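Local atomic coordinates of VgrG protein (Vibrio cholerae, PDB entry 4DTH), a protein that probably cross-links G-actin in host cells through its actin cross-linking domain, which binds ATP and magnesium ions. Residues Val179-Phe184 with Leu346-Glu351; Pro279-Ser284 with Gly332-Thr337. All blocks are in the same frame, centred on the assembly; numbering follows the deposited sequence.

Interaction 1 of 2, residues Val179-Phe184 with Leu346-Glu351. With ATP (adenosine-5'-triphosphate), chain B.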
loop_
_atom_site.group_PDB
_atom_site.type_symbol
_atom_site.label_atom_id
_atom_site.label_comp_id
_atom_site.label_asym_id
_atom_site.label_seq_id
_atom_site.Cartn_x
_atom_site.Cartn_y
_atom_site.Cartn_z
ATOM N N VAL A 179 -7.462 -6.246 -7.840
ATOM C CA VAL A 179 -8.350 -6.737 -8.915
ATOM C C VAL A 179 -7.613 -7.739 -9.796
ATOM O O VAL A 179 -6.381 -7.703 -9.839
ATOM C CB VAL A 179 -8.944 -5.583 -9.787
ATOM C CG1 VAL A 179 -9.872 -4.686 -8.977
ATOM C CG2 VAL A 179 -7.847 -4.768 -10.485
ATOM N N ALA A 180 -8.355 -8.585 -10.556
ATOM C CA ALA A 180 -7.742 -9.499 -11.525
ATOM C C ALA A 180 -7.031 -8.614 -12.565
ATOM O O ALA A 180 -7.614 -7.622 -13.023
ATOM C CB ALA A 180 -8.815 -10.336 -12.218
ATOM N N ALA A 181 -5.755 -8.927 -12.871
ATOM C CA ALA A 181 -4.954 -8.157 -13.828
ATOM C C ALA A 181 -5.619 -8.122 -15.210
ATOM O O ALA A 181 -5.623 -7.070 -15.851
ATOM C CB ALA A 181 -3.547 -8.722 -13.929
ATOM N N LYS A 182 -6.278 -9.232 -15.604
ATOM C CA LYS A 182 -6.990 -9.333 -16.879
ATOM C C LYS A 182 -8.213 -8.399 -16.969
ATOM O O LYS A 182 -8.750 -8.189 -18.060
ATOM C CB LYS A 182 -7.358 -10.793 -17.193
ATOM C CG LYS A 182 -8.440 -11.376 -16.294
ATOM C CD LYS A 182 -8.856 -12.758 -16.758
ATOM C CE LYS A 182 -10.042 -13.228 -15.965
ATOM N NZ LYS A 182 -10.321 -14.671 -16.164
ATOM N N GLY A 183 -8.637 -7.852 -15.835
ATOM C CA GLY A 183 -9.791 -6.960 -15.794
ATOM C C GLY A 183 -9.480 -5.499 -16.038
ATOM O O GLY A 183 -10.379 -4.735 -16.400
ATOM N N PHE A 184 -8.221 -5.082 -15.807
ATOM C CA PHE A 184 -7.835 -3.675 -15.960
ATOM C C PHE A 184 -7.932 -3.209 -17.413
ATOM O O PHE A 184 -7.145 -3.632 -18.256
ATOM C CB PHE A 184 -6.446 -3.396 -15.372
ATOM C CG PHE A 184 -6.290 -1.972 -14.892
ATOM C CD1 PHE A 184 -6.229 -0.916 -15.796
ATOM C CD2 PHE A 184 -6.178 -1.687 -13.534
ATOM C CE1 PHE A 184 -6.096 0.402 -15.349
ATOM C CE2 PHE A 184 -6.048 -0.371 -13.091
ATOM C CZ PHE A 184 -5.998 0.664 -13.998
ATOM N N LEU A 346 -3.456 -13.796 -11.717
ATOM C CA LEU A 346 -2.754 -12.646 -11.156
ATOM C C LEU A 346 -3.689 -11.528 -10.728
ATOM O O LEU A 346 -4.592 -11.140 -11.475
ATOM C CB LEU A 346 -1.710 -12.110 -12.161
ATOM C CG LEU A 346 -0.996 -10.797 -11.798
ATOM C CD1 LEU A 346 0.006 -10.986 -10.656
ATOM C CD2 LEU A 346 -0.276 -10.227 -13.001
ATOM N N ALA A 347 -3.467 -11.025 -9.505
ATOM C CA ALA A 347 -4.163 -9.868 -8.986
ATOM C C ALA A 347 -3.142 -8.739 -8.971
ATOM O O ALA A 347 -1.962 -8.964 -8.678
ATOM C CB ALA A 347 -4.672 -10.125 -7.567
ATOM N N ILE A 348 -3.591 -7.537 -9.321
ATOM C CA ILE A 348 -2.760 -6.330 -9.291
ATOM C C ILE A 348 -3.394 -5.354 -8.329
ATOM O O ILE A 348 -4.620 -5.215 -8.300
ATOM C CB ILE A 348 -2.428 -5.738 -10.693
ATOM C CG1 ILE A 348 -3.716 -5.459 -11.518
ATOM C CG2 ILE A 348 -1.427 -6.667 -11.424
ATOM C CD1 ILE A 348 -3.485 -4.762 -12.925
ATOM N N LEU A 349 -2.563 -4.731 -7.486
ATOM C CA LEU A 349 -3.025 -3.878 -6.397
ATOM C C LEU A 349 -2.752 -2.410 -6.559
ATOM O O LEU A 349 -1.763 -2.029 -7.171
ATOM C CB LEU A 349 -2.436 -4.387 -5.077
ATOM C CG LEU A 349 -3.233 -5.520 -4.411
ATOM C CD1 LEU A 349 -3.115 -6.853 -5.180
ATOM C CD2 LEU A 349 -2.772 -5.710 -3.032
ATOM N N PHE A 350 -3.635 -1.572 -5.978
ATOM C CA PHE A 350 -3.520 -0.123 -6.106
ATOM C C PHE A 350 -3.828 0.569 -4.815
ATOM O O PHE A 350 -4.846 0.279 -4.185
ATOM C CB PHE A 350 -4.456 0.393 -7.217
ATOM C CG PHE A 350 -4.190 -0.260 -8.549
ATOM C CD1 PHE A 350 -3.236 0.263 -9.418
ATOM C CD2 PHE A 350 -4.841 -1.435 -8.908
ATOM C CE1 PHE A 350 -2.940 -0.378 -10.621
ATOM C CE2 PHE A 350 -4.551 -2.074 -10.116
ATOM C CZ PHE A 350 -3.595 -1.548 -10.960
ATOM N N GLU A 351 -2.961 1.515 -4.436
ATOM C CA GLU A 351 -3.126 2.269 -3.204
ATOM C C GLU A 351 -3.724 3.642 -3.483
ATOM O O GLU A 351 -3.151 4.435 -4.240
ATOM C CB GLU A 351 -1.760 2.401 -2.500
ATOM C CG GLU A 351 -1.794 3.219 -1.221
ATOM C CD GLU A 351 -0.441 3.419 -0.565
ATOM O OE1 GLU A 351 0.383 2.480 -0.593
ATOM O OE2 GLU A 351 -0.237 4.492 0.043
HETATM P PG ATP B . 4.642 0.646 1.059
HETATM O O1G ATP B . 3.637 1.507 0.361
HETATM O O2G ATP B . 5.493 -0.100 0.069
HETATM O O3G ATP B . 5.546 1.441 1.957
HETATM P PB ATP B . 4.110 -1.560 2.834
HETATM O O1B ATP B . 5.178 -2.395 2.248
HETATM O O2B ATP B . 4.580 -1.049 4.175
HETATM O O3B ATP B . 3.813 -0.408 1.936
HETATM P PA ATP B . 2.104 -3.443 2.168
HETATM O O1A ATP B . 2.883 -3.621 0.924
HETATM O O2A ATP B . 2.093 -4.785 2.904
HETATM O O3A ATP B . 2.771 -2.422 3.024
HETATM O "O5'" ATP B . 0.619 -2.972 1.783
HETATM C "C5'" ATP B . -0.348 -3.006 2.845
HETATM C "C4'" ATP B . -1.739 -2.692 2.363
HETATM O "O4'" ATP B . -2.112 -3.601 1.287
HETATM C "C3'" ATP B . -2.814 -2.876 3.436
HETATM O "O3'" ATP B . -3.878 -1.935 3.308
HETATM C "C2'" ATP B . -3.282 -4.300 3.170
HETATM O "O2'" ATP B . -4.532 -4.618 3.760
HETATM C "C1'" ATP B . -3.311 -4.268 1.655
HETATM N N9 ATP B . -3.379 -5.565 0.976
HETATM C C8 ATP B . -2.492 -6.601 1.080
HETATM N N7 ATP B . -2.808 -7.638 0.341
HETATM C C5 ATP B . -3.985 -7.258 -0.288
HETATM C C6 ATP B . -4.828 -7.902 -1.216
HETATM N N6 ATP B . -4.607 -9.131 -1.700
HETATM N N1 ATP B . -5.914 -7.224 -1.654
HETATM C C2 ATP B . -6.136 -5.990 -1.193
HETATM N N3 ATP B . -5.418 -5.281 -0.326
HETATM C C4 ATP B . -4.346 -5.974 0.101
HETATM O O HOH W 1 -5.611 -11.715 -14.149
#

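Interaction 2 of 2, residues Pro279-Ser284 with Gly332-Thr337. With ATP (adenosine-5'-triphosphate), chain B.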
loop_
_atom_site.group_PDB
_atom_site.type_symbol
_atom_site.label_atom_id
_atom_site.label_comp_id
_atom_site.label_asym_id
_atom_site.label_seq_id
_atom_site.Cartn_x
_atom_site.Cartn_y
_atom_site.Cartn_z
ATOM N N PRO A 279 0.115 2.244 -8.289
ATOM C CA PRO A 279 0.298 0.802 -8.543
ATOM C C PRO A 279 1.191 0.181 -7.457
ATOM O O PRO A 279 2.214 0.771 -7.081
ATOM C CB PRO A 279 0.988 0.776 -9.910
ATOM C CG PRO A 279 0.569 2.090 -10.564
ATOM C CD PRO A 279 0.634 3.053 -9.409
ATOM N N ARG A 280 0.754 -0.953 -6.892
ATOM C CA ARG A 280 1.481 -1.622 -5.815
ATOM C C ARG A 280 2.058 -2.956 -6.242
ATOM O O ARG A 280 2.665 -3.643 -5.419
ATOM C CB ARG A 280 0.572 -1.817 -4.575
ATOM C CG ARG A 280 0.214 -0.522 -3.849
ATOM C CD ARG A 280 1.333 0.064 -2.991
ATOM N NE ARG A 280 1.785 -0.849 -1.938
ATOM C CZ ARG A 280 2.942 -1.503 -1.964
ATOM N NH1 ARG A 280 3.772 -1.358 -2.989
ATOM N NH2 ARG A 280 3.280 -2.303 -0.967
ATOM N N THR A 281 1.856 -3.343 -7.508
ATOM C CA THR A 281 2.340 -4.630 -8.001
ATOM C C THR A 281 3.388 -4.370 -9.057
ATOM O O THR A 281 3.242 -3.452 -9.870
ATOM C CB THR A 281 1.159 -5.486 -8.511
ATOM O OG1 THR A 281 0.221 -5.672 -7.450
ATOM C CG2 THR A 281 1.595 -6.870 -9.057
ATOM N N LYS A 282 4.454 -5.186 -9.038
ATOM C CA LYS A 282 5.551 -5.129 -10.004
ATOM C C LYS A 282 4.982 -5.196 -11.435
ATOM O O LYS A 282 4.323 -6.183 -11.775
ATOM C CB LYS A 282 6.528 -6.296 -9.741
ATOM C CG LYS A 282 7.744 -6.368 -10.671
ATOM C CD LYS A 282 8.576 -7.650 -10.419
ATOM C CE LYS A 282 9.350 -7.634 -9.111
ATOM N NZ LYS A 282 10.190 -8.850 -8.959
ATOM N N PRO A 283 5.192 -4.139 -12.263
ATOM C CA PRO A 283 4.622 -4.138 -13.619
ATOM C C PRO A 283 4.932 -5.368 -14.471
ATOM O O PRO A 283 4.038 -5.867 -15.153
ATOM C CB PRO A 283 5.196 -2.850 -14.228
ATOM C CG PRO A 283 5.324 -1.947 -13.065
ATOM C CD PRO A 283 5.871 -2.856 -11.981
ATOM N N SER A 284 6.173 -5.888 -14.394
ATOM C CA SER A 284 6.588 -7.046 -15.199
ATOM C C SER A 284 5.766 -8.329 -14.958
ATOM O O SER A 284 5.726 -9.182 -15.845
ATOM C CB SER A 284 8.085 -7.302 -15.049
ATOM O OG SER A 284 8.394 -7.775 -13.752
ATOM N N GLY A 332 6.727 -4.406 -3.809
ATOM C CA GLY A 332 5.350 -4.571 -4.256
ATOM C C GLY A 332 4.633 -5.725 -3.595
ATOM O O GLY A 332 5.254 -6.512 -2.873
ATOM N N ILE A 333 3.320 -5.819 -3.832
ATOM C CA ILE A 333 2.477 -6.936 -3.395
ATOM C C ILE A 333 2.355 -7.750 -4.685
ATOM O O ILE A 333 1.554 -7.416 -5.569
ATOM C CB ILE A 333 1.120 -6.471 -2.807
ATOM C CG1 ILE A 333 1.357 -5.578 -1.557
ATOM C CG2 ILE A 333 0.247 -7.698 -2.454
ATOM C CD1 ILE A 333 0.247 -4.594 -1.229
ATOM N N ASN A 334 3.250 -8.748 -4.835
ATOM C CA ASN A 334 3.428 -9.508 -6.076
ATOM C C ASN A 334 2.943 -10.941 -6.077
ATOM O O ASN A 334 3.009 -11.602 -7.117
ATOM C CB ASN A 334 4.908 -9.448 -6.490
ATOM C CG ASN A 334 5.419 -8.031 -6.617
ATOM O OD1 ASN A 334 4.658 -7.101 -6.901
ATOM N ND2 ASN A 334 6.705 -7.823 -6.365
ATOM N N ASN A 335 2.451 -11.413 -4.932
ATOM C CA ASN A 335 1.985 -12.788 -4.762
ATOM C C ASN A 335 0.467 -12.871 -4.559
ATOM O O ASN A 335 -0.039 -13.911 -4.128
ATOM C CB ASN A 335 2.733 -13.430 -3.579
ATOM C CG ASN A 335 2.565 -12.714 -2.256
ATOM O OD1 ASN A 335 2.016 -11.602 -2.163
ATOM N ND2 ASN A 335 3.054 -13.333 -1.194
ATOM N N ALA A 336 -0.268 -11.782 -4.857
ATOM C CA ALA A 336 -1.726 -11.752 -4.694
ATOM C C ALA A 336 -2.394 -12.391 -5.909
ATOM O O ALA A 336 -1.945 -12.191 -7.043
ATOM C CB ALA A 336 -2.213 -10.326 -4.521
ATOM N N THR A 337 -3.442 -13.186 -5.674
ATOM C CA THR A 337 -4.158 -13.880 -6.749
ATOM C C THR A 337 -5.675 -13.742 -6.617
ATOM O O THR A 337 -6.187 -13.438 -5.533
ATOM C CB THR A 337 -3.724 -15.351 -6.857
ATOM O OG1 THR A 337 -4.085 -16.027 -5.658
ATOM C CG2 THR A 337 -2.226 -15.533 -7.149
HETATM P PG ATP B . 4.642 0.646 1.059
HETATM O O1G ATP B . 3.637 1.507 0.361
HETATM O O2G ATP B . 5.493 -0.100 0.069
HETATM O O3G ATP B . 5.546 1.441 1.957
HETATM P PB ATP B . 4.110 -1.560 2.834
HETATM O O1B ATP B . 5.178 -2.395 2.248
HETATM O O2B ATP B . 4.580 -1.049 4.175
HETATM O O3B ATP B . 3.813 -0.408 1.936
HETATM P PA ATP B . 2.104 -3.443 2.168
HETATM O O1A ATP B . 2.883 -3.621 0.924
HETATM O O2A ATP B . 2.093 -4.785 2.904
HETATM O O3A ATP B . 2.771 -2.422 3.024
HETATM O "O5'" ATP B . 0.619 -2.972 1.783
HETATM C "C5'" ATP B . -0.348 -3.006 2.845
HETATM C "C4'" ATP B . -1.739 -2.692 2.363
HETATM O "O4'" ATP B . -2.112 -3.601 1.287
HETATM C "C3'" ATP B . -2.814 -2.876 3.436
HETATM O "O3'" ATP B . -3.878 -1.935 3.308
HETATM C "C2'" ATP B . -3.282 -4.300 3.170
HETATM O "O2'" ATP B . -4.532 -4.618 3.760
HETATM C "C1'" ATP B . -3.311 -4.268 1.655
HETATM N N9 ATP B . -3.379 -5.565 0.976
HETATM C C8 ATP B . -2.492 -6.601 1.080
HETATM N N7 ATP B . -2.808 -7.638 0.341
HETATM C C5 ATP B . -3.985 -7.258 -0.288
HETATM C C6 ATP B . -4.828 -7.902 -1.216
HETATM N N6 ATP B . -4.607 -9.131 -1.700
HETATM N N1 ATP B . -5.914 -7.224 -1.654
HETATM C C2 ATP B . -6.136 -5.990 -1.193
HETATM N N3 ATP B . -5.418 -5.281 -0.326
HETATM C C4 ATP B . -4.346 -5.974 0.101
#

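Interaction 1 of 2, residues Val179-Phe184 with Leu346-Glu351
Val179 and Ile348 face each other as a hydrogen-bonded pair where the end of strand 173-180 runs antiparallel to strand 343-352, beside the ATP site of the actin cross-linking domain. Two backbone bonds close this pair: Val179 N gives to Ile348 O at 3.1 Å, and Ile348 N returns a shorter bond of 2.8 Å to Val179 O, almost in line with that carbonyl. A third, from Ala181 N to Leu346 O (2.9 Å), holds the chain just as it leaves the strand for the short 3-10 turn at 181-183. Leu346 O is gripped a second time by a water that also accepts from Lys182 N, so one carbonyl secures both residues that start the turn. Ala347 CA lies 3.2 Å from Val179 O in a CA-H...O contact, as befits the close approach of the neighbouring non-hydrogen-bonded pair Ala180-Ala347.

The apolar contacts gather on the face bearing Val179, Ile348 and Phe350. Leu192 and Leu195 of helix 190-196 pack on Val179, Leu195 also on Phe350, and Tyr230 of helix 221-245 meets Ile348. Ile348 places CG1 between its backbone N and carbonyl carbon (chi1 55°), which sends CD1 towards Phe184 CB, while its CG2 branch meets the methyl of Ala181. Val179 CG2 reaches the Phe350 ring at its edge. Leu349, on the other face, instead lays CD2 against the adenine, 3.4 Å from ATP C5, and Glu351 farther along belongs to a magnesium site. The two phenylalanines approach from opposite directions; their planes are inclined at 43°, and Phe184 CE2 comes within 3.5 Å of Phe350 CZ.

Interaction 2 of 2, residues Pro279-Ser284 with Gly332-Thr337
Arg280, Thr281 and Lys282 are joined to Ile333 and Asn334 by three hydrogen bonds, each with a different pairing of groups (backbone to backbone, hydroxyl to backbone, and backbone to side-chain amide), although neither segment is helix or strand where they meet. Ile333 N donates to Arg280 O at 2.8 Å. One residue on, Thr281 OG1 gives its proton to Ile333 O at 2.9 Å; Thr281 OG1 also accepts from Leu349 N, so the hydroxyl connects this loop pair with strand 343-352. The third bond runs from Lys282 N to Asn334 OD1 (2.9 Å) and is straight at hydrogen, 176°, although the donor stands above the amide plane and off the oxygen lone pairs. Asn334 ND2 is held by Glu327, which fixes the rotation of the amide and leaves OD1 for the backbone N of Lys282. The amide also lies against the Lys282 side chain, the two crossing at about a right angle, with ND2 3.7 Å from Lys282 CB.

Towards the nucleotide, the Arg280 chain bends at chi2 (-76°) and chi3 (-60°), turning its guanidinium to the phosphates. ATP O2G lies over one face of the group, and NH2 points to the alpha-phosphate, although its separation from O1A is too short to be taken literally. NH1 is bonded to His331 O, which steadies the group from the protein side. Ile333 CD1 packs beside the ribose end of the triphosphate, 3.4 Å from ATP O5', and Ala336 CB lies 3.9 Å from ATP N6. Together the two loops form one wall of the ATP pocket, with an arginine at the triphosphate and apolar side chains along the nucleoside.

From the N terminus, the chain first leaves strand 173-180 at residues 179-184, then passes through helices 190-196, 204-212, 221-245 and 269-275 to reach 279-284. Interaction 2 closes a loop of 47 residues, rich in helix, when 332-337 returns to that segment; interaction 1 closes the larger loop only at 346-351, so the smaller is nested within it. The centres of the two contacts are about 8 Å apart, and the contacts meet at strand 343-352, where Leu349 O lies 2.8 Å from Arg280 N, a probable hydrogen bond. Interaction 1 thus ties two sheet strands together, while interaction 2 sets the loops beside them, and both contacts touch the same ATP.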